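Local coordinates for probable cell division protein WhiA (Thermotoga maritima, PDB 3HYI) that is probably involved in cell division and chromosome segregation, joining a degenerate LAGLIDADG homing endonuclease domain to a DNA-binding helix-turn-helix domain, at residues A[31-36]-A[100-105]; A[25-30]-A[107-112]; A[230-235]-A[254-259]. One frame throughout, in Å; residues are numbered along the deposited sequence.

How the interactions relate
Interactions 1 and 2 lie side by side in the LAGLIDADG-like part, their centres 8 Å apart, and share helix 25-39: its first turns meet the start of helix 108-122 in interaction 2, and the following turns meet the loop leading into that helix in interaction 1. Pro104 joins the two, its CB 3.6 Å from Ser30 OG and its O 3.5 Å from Leu110 CB. Interaction 3 belongs to the C-terminal helix-turn-helix part, about 82 and 81 Å away between centres and on the other side of the chain's centre; it touches neither. There, the Leu256 side chain is about 9 Å from a bound sodium ion.

Interaction 1. Residues A[31-36]-A[100-105]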
loop_
_atom_site.group_PDB
_atom_site.type_symbol
_atom_site.label_atom_id
_atom_site.label_comp_id
_atom_site.label_asym_id
_atom_site.label_seq_id
_atom_site.Cartn_x
_atom_site.Cartn_y
_atom_site.Cartn_z
ATOM N N GLU A 31 19.475 -1.387 -21.668
ATOM C CA GLU A 31 19.427 -1.721 -20.240
ATOM C C GLU A 31 20.703 -1.304 -19.512
ATOM O O GLU A 31 20.640 -0.841 -18.373
ATOM C CB GLU A 31 19.168 -3.212 -20.020
ATOM C CG GLU A 31 19.098 -3.593 -18.542
ATOM C CD GLU A 31 18.745 -5.040 -18.312
ATOM O OE1 GLU A 31 18.847 -5.485 -17.153
ATOM O OE2 GLU A 31 18.376 -5.735 -19.281
ATOM N N LEU A 32 21.851 -1.479 -20.162
ATOM C CA LEU A 32 23.131 -1.033 -19.609
ATOM C C LEU A 32 23.133 0.481 -19.405
ATOM O O LEU A 32 23.602 0.969 -18.380
ATOM C CB LEU A 32 24.288 -1.442 -20.523
ATOM C CG LEU A 32 25.703 -1.116 -20.027
ATOM C CD1 LEU A 32 26.023 -1.874 -18.740
ATOM C CD2 LEU A 32 26.734 -1.420 -21.108
ATOM N N LEU A 33 22.597 1.214 -20.378
ATOM C CA LEU A 33 22.473 2.668 -20.273
ATOM C C LEU A 33 21.650 3.057 -19.047
ATOM O O LEU A 33 21.950 4.052 -18.389
ATOM C CB LEU A 33 21.840 3.254 -21.541
ATOM C CG LEU A 33 21.839 4.783 -21.645
ATOM C CD1 LEU A 33 23.258 5.309 -21.848
ATOM C CD2 LEU A 33 20.920 5.246 -22.770
ATOM N N GLY A 34 20.622 2.262 -18.745
ATOM C CA GLY A 34 19.835 2.428 -17.526
ATOM C C GLY A 34 20.692 2.329 -16.276
ATOM O O GLY A 34 20.581 3.157 -15.375
ATOM N N PHE A 35 21.544 1.305 -16.230
ATOM C CA PHE A 35 22.544 1.156 -15.166
ATOM C C PHE A 35 23.491 2.355 -15.130
ATOM O O PHE A 35 23.763 2.907 -14.061
ATOM C CB PHE A 35 23.373 -0.119 -15.369
ATOM C CG PHE A 35 22.763 -1.363 -14.778
ATOM C CD1 PHE A 35 23.112 -1.782 -13.500
ATOM C CD2 PHE A 35 21.877 -2.139 -15.514
ATOM C CE1 PHE A 35 22.565 -2.943 -12.953
ATOM C CE2 PHE A 35 21.327 -3.302 -14.975
ATOM C CZ PHE A 35 21.673 -3.704 -13.692
ATOM N N ILE A 36 23.993 2.743 -16.304
ATOM C CA ILE A 36 24.930 3.864 -16.428
ATOM C C ILE A 36 24.305 5.184 -15.973
ATOM O O ILE A 36 24.905 5.914 -15.184
ATOM C CB ILE A 36 25.443 4.028 -17.877
ATOM C CG1 ILE A 36 26.334 2.848 -18.274
ATOM C CG2 ILE A 36 26.224 5.333 -18.031
ATOM C CD1 ILE A 36 26.790 2.888 -19.720
ATOM N N MET A 100 26.907 4.420 -25.512
ATOM C CA MET A 100 26.219 5.716 -25.516
ATOM C C MET A 100 25.469 6.037 -26.814
ATOM O O MET A 100 24.867 7.105 -26.927
ATOM C CB MET A 100 27.227 6.838 -25.236
ATOM C CG MET A 100 28.009 6.688 -23.932
ATOM S SD MET A 100 26.976 6.681 -22.450
ATOM C CE MET A 100 26.625 4.944 -22.272
ATOM N N VAL A 101 25.491 5.122 -27.783
ATOM C CA VAL A 101 24.882 5.369 -29.095
ATOM C C VAL A 101 23.364 5.123 -29.113
ATOM O O VAL A 101 22.663 5.647 -29.981
ATOM C CB VAL A 101 25.572 4.523 -30.198
ATOM C CG1 VAL A 101 24.958 4.794 -31.564
ATOM C CG2 VAL A 101 27.064 4.817 -30.233
ATOM N N ILE A 102 22.857 4.345 -28.159
ATOM C CA ILE A 102 21.429 3.991 -28.128
ATOM C C ILE A 102 20.534 5.146 -27.659
ATOM O O ILE A 102 20.885 5.888 -26.740
ATOM C CB ILE A 102 21.161 2.724 -27.252
ATOM C CG1 ILE A 102 20.893 1.499 -28.134
ATOM C CG2 ILE A 102 19.950 2.914 -26.343
ATOM C CD1 ILE A 102 22.102 1.006 -28.897
ATOM N N GLU A 103 19.385 5.289 -28.321
ATOM C CA GLU A 103 18.320 6.197 -27.889
ATOM C C GLU A 103 17.225 5.358 -27.219
ATOM O O GLU A 103 16.385 4.771 -27.904
ATOM C CB GLU A 103 17.765 6.992 -29.077
ATOM C CG GLU A 103 18.497 8.309 -29.321
ATOM C CD GLU A 103 18.249 8.890 -30.703
ATOM O OE1 GLU A 103 18.446 8.164 -31.702
ATOM O OE2 GLU A 103 17.873 10.080 -30.795
ATOM N N PRO A 104 17.230 5.306 -25.873
ATOM C CA PRO A 104 16.460 4.303 -25.135
ATOM C C PRO A 104 14.947 4.517 -25.133
ATOM O O PRO A 104 14.207 3.575 -24.873
ATOM C CB PRO A 104 17.010 4.428 -23.711
ATOM C CG PRO A 104 17.427 5.841 -23.604
ATOM C CD PRO A 104 17.937 6.225 -24.963
ATOM N N PHE A 105 14.498 5.737 -25.420
ATOM C CA PHE A 105 13.074 6.072 -25.361
ATOM C C PHE A 105 12.351 5.813 -26.668
ATOM O O PHE A 105 11.132 5.715 -26.682
ATOM C CB PHE A 105 12.887 7.539 -24.977
ATOM C CG PHE A 105 13.581 7.916 -23.709
ATOM C CD1 PHE A 105 13.044 7.559 -22.482
ATOM C CD2 PHE A 105 14.783 8.606 -23.739
ATOM C CE1 PHE A 105 13.685 7.894 -21.305
ATOM C CE2 PHE A 105 15.432 8.946 -22.566
ATOM C CZ PHE A 105 14.882 8.590 -21.345
#
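Leu33 is the knob of this contact: its forked end projects from helix 25-39 into a hollow lined by Met100, Ile102 and Pro104 of the irregular 100-105 segment. The two prongs part company. CD2 lies against the CG-CD side of the proline, 3.6 Å from Pro104 CG, the two side chains crossing at about a right angle. CD1 turns to the thioether, where it meets Met100 CE at 3.4 Å. A chi1 of -171° sets CG of Leu33 trans to the main-chain nitrogen and swings the fork into the hollow. Met100 supplies a bump of its own. Its chain bends at both chi2 and chi3, which curls the methyl back toward the helix, so that CE also meets Ile36 CD1 tip to tip at 3.3 Å, a tight fit for two methyl carbons. The helix carrying Leu33 and Ile36 is consistent, in sequence and place, with a LAGLIDADG helix, leading directly into strand 40-43, which pairs antiparallel with 48-53; the loop carrying Met100 and Pro104 links strand 88-94 to helix 108-122. Ile102 closes the hollow more loosely: its CG2 stands 4.4 Å from Leu33 CD2, and the end of its side chain leads away. Ile36 also packs on Phe99, Ile49 and Phe51, while Pro104 rests on Phe114 of helix 108-122.

Interaction 2. Residues A[25-30]-A[107-112]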
loop_
_atom_site.group_PDB
_atom_site.type_symbol
_atom_site.label_atom_id
_atom_site.label_comp_id
_atom_site.label_asym_id
_atom_site.label_seq_id
_atom_site.Cartn_x
_atom_site.Cartn_y
_atom_site.Cartn_z
ATOM N N ARG A 25 21.036 -6.962 -29.010
ATOM C CA ARG A 25 22.168 -6.140 -28.613
ATOM C C ARG A 25 21.741 -4.721 -28.212
ATOM O O ARG A 25 22.296 -4.127 -27.290
ATOM C CB ARG A 25 23.147 -6.075 -29.776
ATOM C CG ARG A 25 24.406 -5.360 -29.445
ATOM C CD ARG A 25 25.317 -5.287 -30.632
ATOM N NE ARG A 25 26.288 -4.230 -30.392
ATOM C CZ ARG A 25 27.441 -4.385 -29.745
ATOM N NH1 ARG A 25 27.824 -5.578 -29.288
ATOM N NH2 ARG A 25 28.228 -3.330 -29.569
ATOM N N GLU A 26 20.749 -4.199 -28.926
ATOM C CA GLU A 26 20.229 -2.851 -28.715
ATOM C C GLU A 26 19.521 -2.737 -27.367
ATOM O O GLU A 26 19.692 -1.750 -26.646
ATOM C CB GLU A 26 19.257 -2.493 -29.839
ATOM C CG GLU A 26 19.921 -2.249 -31.197
ATOM C CD GLU A 26 20.467 -3.511 -31.861
ATOM O OE1 GLU A 26 19.849 -4.596 -31.727
ATOM O OE2 GLU A 26 21.523 -3.410 -32.527
ATOM N N GLU A 27 18.723 -3.751 -27.044
ATOM C CA GLU A 27 18.026 -3.819 -25.762
ATOM C C GLU A 27 18.994 -4.056 -24.602
ATOM O O GLU A 27 18.783 -3.549 -23.500
ATOM C CB GLU A 27 16.967 -4.920 -25.796
ATOM C CG GLU A 27 15.760 -4.573 -26.642
ATOM C CD GLU A 27 14.968 -5.798 -27.043
ATOM O OE1 GLU A 27 14.164 -6.279 -26.219
ATOM O OE2 GLU A 27 15.150 -6.284 -28.181
ATOM N N VAL A 28 20.054 -4.820 -24.858
ATOM C CA VAL A 28 21.108 -5.053 -23.867
ATOM C C VAL A 28 21.856 -3.756 -23.548
ATOM O O VAL A 28 22.108 -3.448 -22.379
ATOM C CB VAL A 28 22.106 -6.134 -24.355
ATOM C CG1 VAL A 28 23.341 -6.196 -23.457
ATOM C CG2 VAL A 28 21.418 -7.492 -24.425
ATOM N N ILE A 29 22.209 -3.000 -24.587
ATOM C CA ILE A 29 22.883 -1.710 -24.413
ATOM C C ILE A 29 21.936 -0.680 -23.793
ATOM O O ILE A 29 22.362 0.155 -22.995
ATOM C CB ILE A 29 23.454 -1.181 -25.747
ATOM C CG1 ILE A 29 24.669 -2.015 -26.172
ATOM C CG2 ILE A 29 23.863 0.277 -25.627
ATOM C CD1 ILE A 29 25.084 -1.802 -27.610
ATOM N N SER A 30 20.655 -0.752 -24.154
ATOM C CA SER A 30 19.641 0.125 -23.574
ATOM C C SER A 30 19.503 -0.119 -22.072
ATOM O O SER A 30 19.432 0.831 -21.287
ATOM C CB SER A 30 18.290 -0.068 -24.271
ATOM O OG SER A 30 17.329 0.861 -23.799
ATOM N N ASP A 107 11.410 3.641 -28.540
ATOM C CA ASP A 107 10.966 2.318 -28.880
ATOM C C ASP A 107 10.523 1.689 -27.576
ATOM O O ASP A 107 11.191 1.867 -26.561
ATOM C CB ASP A 107 12.177 1.581 -29.447
ATOM C CG ASP A 107 11.823 0.287 -30.092
ATOM O OD1 ASP A 107 11.275 0.337 -31.204
ATOM O OD2 ASP A 107 12.110 -0.775 -29.502
ATOM N N VAL A 108 9.397 0.982 -27.585
ATOM C CA VAL A 108 8.884 0.378 -26.351
ATOM C C VAL A 108 9.766 -0.777 -25.867
ATOM O O VAL A 108 9.910 -0.988 -24.664
ATOM C CB VAL A 108 7.403 -0.085 -26.472
ATOM C CG1 VAL A 108 7.216 -1.054 -27.623
ATOM C CG2 VAL A 108 6.935 -0.711 -25.163
ATOM N N ALA A 109 10.362 -1.514 -26.798
ATOM C CA ALA A 109 11.299 -2.581 -26.446
ATOM C C ALA A 109 12.563 -2.000 -25.801
ATOM O O ALA A 109 12.994 -2.455 -24.744
ATOM C CB ALA A 109 11.655 -3.405 -27.676
ATOM N N LEU A 110 13.142 -0.986 -26.435
ATOM C CA LEU A 110 14.319 -0.306 -25.886
ATOM C C LEU A 110 14.001 0.348 -24.542
ATOM O O LEU A 110 14.800 0.283 -23.608
ATOM C CB LEU A 110 14.843 0.754 -26.859
ATOM C CG LEU A 110 15.335 0.251 -28.221
ATOM C CD1 LEU A 110 15.638 1.425 -29.151
ATOM C CD2 LEU A 110 16.565 -0.638 -28.059
ATOM N N PHE A 111 12.829 0.968 -24.451
ATOM C CA PHE A 111 12.418 1.663 -23.234
ATOM C C PHE A 111 12.202 0.722 -22.046
ATOM O O PHE A 111 12.556 1.057 -20.915
ATOM C CB PHE A 111 11.155 2.485 -23.488
ATOM C CG PHE A 111 10.672 3.234 -22.283
ATOM C CD1 PHE A 111 11.446 4.245 -21.729
ATOM C CD2 PHE A 111 9.453 2.925 -21.697
ATOM C CE1 PHE A 111 11.011 4.942 -20.612
ATOM C CE2 PHE A 111 9.010 3.617 -20.582
ATOM C CZ PHE A 111 9.791 4.627 -20.038
ATOM N N VAL A 112 11.628 -0.450 -22.302
ATOM C CA VAL A 112 11.401 -1.435 -21.242
ATOM C C VAL A 112 12.718 -1.935 -20.652
ATOM O O VAL A 112 12.834 -2.111 -19.443
ATOM C CB VAL A 112 10.565 -2.624 -21.748
ATOM C CG1 VAL A 112 10.609 -3.779 -20.763
ATOM C CG2 VAL A 112 9.136 -2.183 -21.981
HETATM O O HOH W 1 13.094 -4.933 -24.208
#
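Ser30 donates its hydroxyl to the backbone of the facing helix, OG lying 2.6 Å from Leu110 O, a short bond and the one direct hydrogen bond of the contact. A chi1 of -175° carries the hydroxyl of Ser30 across the interface; it approaches from above the carbonyl plane, 39° out of it. A water makes the second polar link, donating to both Glu27 OE1 at 2.6 Å and Ala109 O at 2.5 Å. The other carboxylate oxygen, Glu27 OE2, is hydrogen-bonded to Ser24 OG, so both ends of this carboxylate are engaged and its rotation is restrained. Segments 25-30 and 108-112, the first turns of helices 25-39 and 108-122, run the same general way with their axes at 37° and 8.5 Å apart, consistent with the paired LAGLIDADG helices at the centre of a homing endonuclease fold, here in degenerate form. Van der Waals contact falls mostly to Leu110, whose CD2 lies against the opposite helix, 3.6 Å from Glu26 O and 3.7 Å from Glu26 CB. Beside it, the methyl of Ala109 comes alongside the Glu27 carboxylate, CB 4.1 Å from OE1. Capping sets the start of helix 108-122: Asp107, at the N-cap position, accepts from Leu110 N through the anti lone pair of OD2 at 3.2 Å, and more weakly from Ala109 N.

Interaction 3. Residues A[230-235]-A[254-259]; sequences RAIELI and VRLRNK
Ile232 meets helix 246-257 with both of its branches, which makes most of the apolar part of this contact. The longer one reaches Arg255, with CD1 3.4 Å from Arg255 CG and nearly as close to CB; the two side chains cross at about a right angle, so a methyl presses on the aliphatic root of the arginine. The shorter one, CG2, lies 3.8 Å from Leu256 CD1 as the isoleucine and leucine pass in opposite directions. With alanine in place of Ile232, both branches are gone, and the Arg255 methylenes and the Leu256 fork would probably lose their contact with this position, opening a gap between the two helices. Leu256 CD1 also lies 3.9 Å from Glu233 CD, so the same methyl touches both Ile232 and the Glu233 carboxylate. The charged pair is looser: Glu233 OE2 and Lys259 NZ stand 3.9 Å apart, a long salt bridge toward the solvent-exposed Lys259. Hydrogen bonds gather where helix 246-257 ends. Asn258 ND2 gives a straight bond to Val254 O, 2.8 Å, in the carbonyl plane and on a lone pair. Arg255 bends at chi2 and chi3 (82° and -78°), carrying its guanidinium away from Ile232, and its NH2 donates to Asn258 O at 2.9 Å. NH2 also binds Leu261 O, and NH1 binds Gln228 OE1, which fastens the outgoing loop to helix 207-238. In the C-terminal helix-turn-helix domain, this puts helix 246-257 against one side of the long helix 207-238, while Ala231 and Ile235 of that helix pack on helix 274-288, and Val254 and Arg255 touch Leu266 of helix 263-268.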
loop_
_atom_site.group_PDB
_atom_site.type_symbol
_atom_site.label_atom_id
_atom_site.label_comp_id
_atom_site.label_asym_id
_atom_site.label_seq_id
_atom_site.Cartn_x
_atom_site.Cartn_y
_atom_site.Cartn_z
ATOM N N ARG A 230 -42.532 -0.767 28.122
ATOM C CA ARG A 230 -43.523 -1.738 28.601
ATOM C C ARG A 230 -43.250 -2.194 30.041
ATOM O O ARG A 230 -44.169 -2.270 30.858
ATOM C CB ARG A 230 -43.572 -2.958 27.675
ATOM C CG ARG A 230 -44.767 -3.867 27.915
ATOM N N ALA A 231 -41.987 -2.490 30.345
ATOM C CA ALA A 231 -41.586 -2.904 31.697
ATOM C C ALA A 231 -41.859 -1.812 32.734
ATOM O O ALA A 231 -42.337 -2.091 33.830
ATOM C CB ALA A 231 -40.108 -3.287 31.717
ATOM N N ILE A 232 -41.551 -0.570 32.374
ATOM C CA ILE A 232 -41.793 0.576 33.249
ATOM C C ILE A 232 -43.289 0.799 33.482
ATOM O O ILE A 232 -43.701 1.133 34.594
ATOM C CB ILE A 232 -41.162 1.859 32.666
ATOM C CG1 ILE A 232 -39.635 1.741 32.668
ATOM C CG2 ILE A 232 -41.575 3.082 33.464
ATOM C CD1 ILE A 232 -38.955 2.765 31.813
ATOM N N GLU A 233 -44.089 0.604 32.435
ATOM C CA GLU A 233 -45.543 0.790 32.511
ATOM C C GLU A 233 -46.183 -0.230 33.452
ATOM O O GLU A 233 -47.068 0.112 34.231
ATOM C CB GLU A 233 -46.196 0.665 31.127
ATOM C CG GLU A 233 -45.665 1.610 30.042
ATOM C CD GLU A 233 -46.252 3.002 30.094
ATOM O OE1 GLU A 233 -46.608 3.466 31.201
ATOM O OE2 GLU A 233 -46.345 3.641 29.019
ATOM N N LEU A 234 -45.745 -1.484 33.356
ATOM C CA LEU A 234 -46.250 -2.557 34.219
ATOM C C LEU A 234 -45.959 -2.280 35.691
ATOM O O LEU A 234 -46.832 -2.449 36.543
ATOM C CB LEU A 234 -45.636 -3.903 33.821
ATOM C CG LEU A 234 -46.143 -4.525 32.519
ATOM C CD1 LEU A 234 -45.231 -5.656 32.081
ATOM C CD2 LEU A 234 -47.574 -5.024 32.675
ATOM N N ILE A 235 -44.730 -1.856 35.975
ATOM C CA ILE A 235 -44.301 -1.533 37.338
ATOM C C ILE A 235 -45.089 -0.348 37.886
ATOM O O ILE A 235 -45.511 -0.355 39.044
ATOM C CB ILE A 235 -42.790 -1.198 37.393
ATOM C CG1 ILE A 235 -41.950 -2.445 37.108
ATOM C CG2 ILE A 235 -42.405 -0.623 38.755
ATOM C CD1 ILE A 235 -40.488 -2.139 36.845
ATOM N N VAL A 254 -36.950 8.852 33.586
ATOM C CA VAL A 254 -36.254 9.472 32.455
ATOM C C VAL A 254 -36.561 8.767 31.127
ATOM O O VAL A 254 -36.773 9.425 30.110
ATOM C CB VAL A 254 -34.719 9.542 32.701
ATOM C CG1 VAL A 254 -33.960 9.707 31.401
ATOM C CG2 VAL A 254 -34.392 10.688 33.648
ATOM N N ARG A 255 -36.597 7.436 31.144
ATOM C CA ARG A 255 -36.995 6.660 29.966
ATOM C C ARG A 255 -38.432 6.991 29.548
ATOM O O ARG A 255 -38.705 7.217 28.371
ATOM C CB ARG A 255 -36.870 5.158 30.244
ATOM C CG ARG A 255 -37.413 4.237 29.141
ATOM C CD ARG A 255 -36.423 4.030 27.999
ATOM N NE ARG A 255 -36.358 5.158 27.074
ATOM C CZ ARG A 255 -35.566 5.222 26.005
ATOM N NH1 ARG A 255 -34.739 4.228 25.700
ATOM N NH2 ARG A 255 -35.598 6.296 25.236
ATOM N N LEU A 256 -39.338 7.013 30.522
ATOM C CA LEU A 256 -40.764 7.212 30.256
ATOM C C LEU A 256 -41.049 8.625 29.748
ATOM O O LEU A 256 -41.929 8.824 28.909
ATOM C CB LEU A 256 -41.587 6.928 31.522
ATOM C CG LEU A 256 -43.027 6.461 31.312
ATOM C CD1 LEU A 256 -43.051 5.109 30.608
ATOM C CD2 LEU A 256 -43.761 6.379 32.641
ATOM N N ARG A 257 -40.294 9.597 30.255
ATOM C CA ARG A 257 -40.449 10.991 29.848
ATOM C C ARG A 257 -39.692 11.307 28.558
ATOM O O ARG A 257 -39.995 12.297 27.889
ATOM C CB ARG A 257 -39.993 11.925 30.974
ATOM C CG ARG A 257 -40.892 11.872 32.206
ATOM C CD ARG A 257 -40.423 12.820 33.300
ATOM N NE ARG A 257 -41.186 12.640 34.535
ATOM N N ASN A 258 -38.712 10.470 28.215
ATOM C CA ASN A 258 -37.907 10.658 27.004
ATOM C C ASN A 258 -37.803 9.357 26.220
ATOM O O ASN A 258 -36.762 8.709 26.235
ATOM C CB ASN A 258 -36.497 11.140 27.360
ATOM C CG ASN A 258 -36.499 12.384 28.221
ATOM O OD1 ASN A 258 -36.378 13.499 27.714
ATOM N ND2 ASN A 258 -36.633 12.203 29.532
ATOM N N LYS A 259 -38.870 8.992 25.517
ATOM C CA LYS A 259 -38.980 7.654 24.924
ATOM C C LYS A 259 -38.245 7.470 23.603
ATOM O O LYS A 259 -38.081 6.339 23.148
ATOM C CB LYS A 259 -40.443 7.276 24.711
ATOM C CG LYS A 259 -41.346 7.648 25.859
ATOM C CD LYS A 259 -42.515 6.694 25.969
ATOM C CE LYS A 259 -43.781 7.419 26.363
ATOM N NZ LYS A 259 -44.815 6.474 26.845
#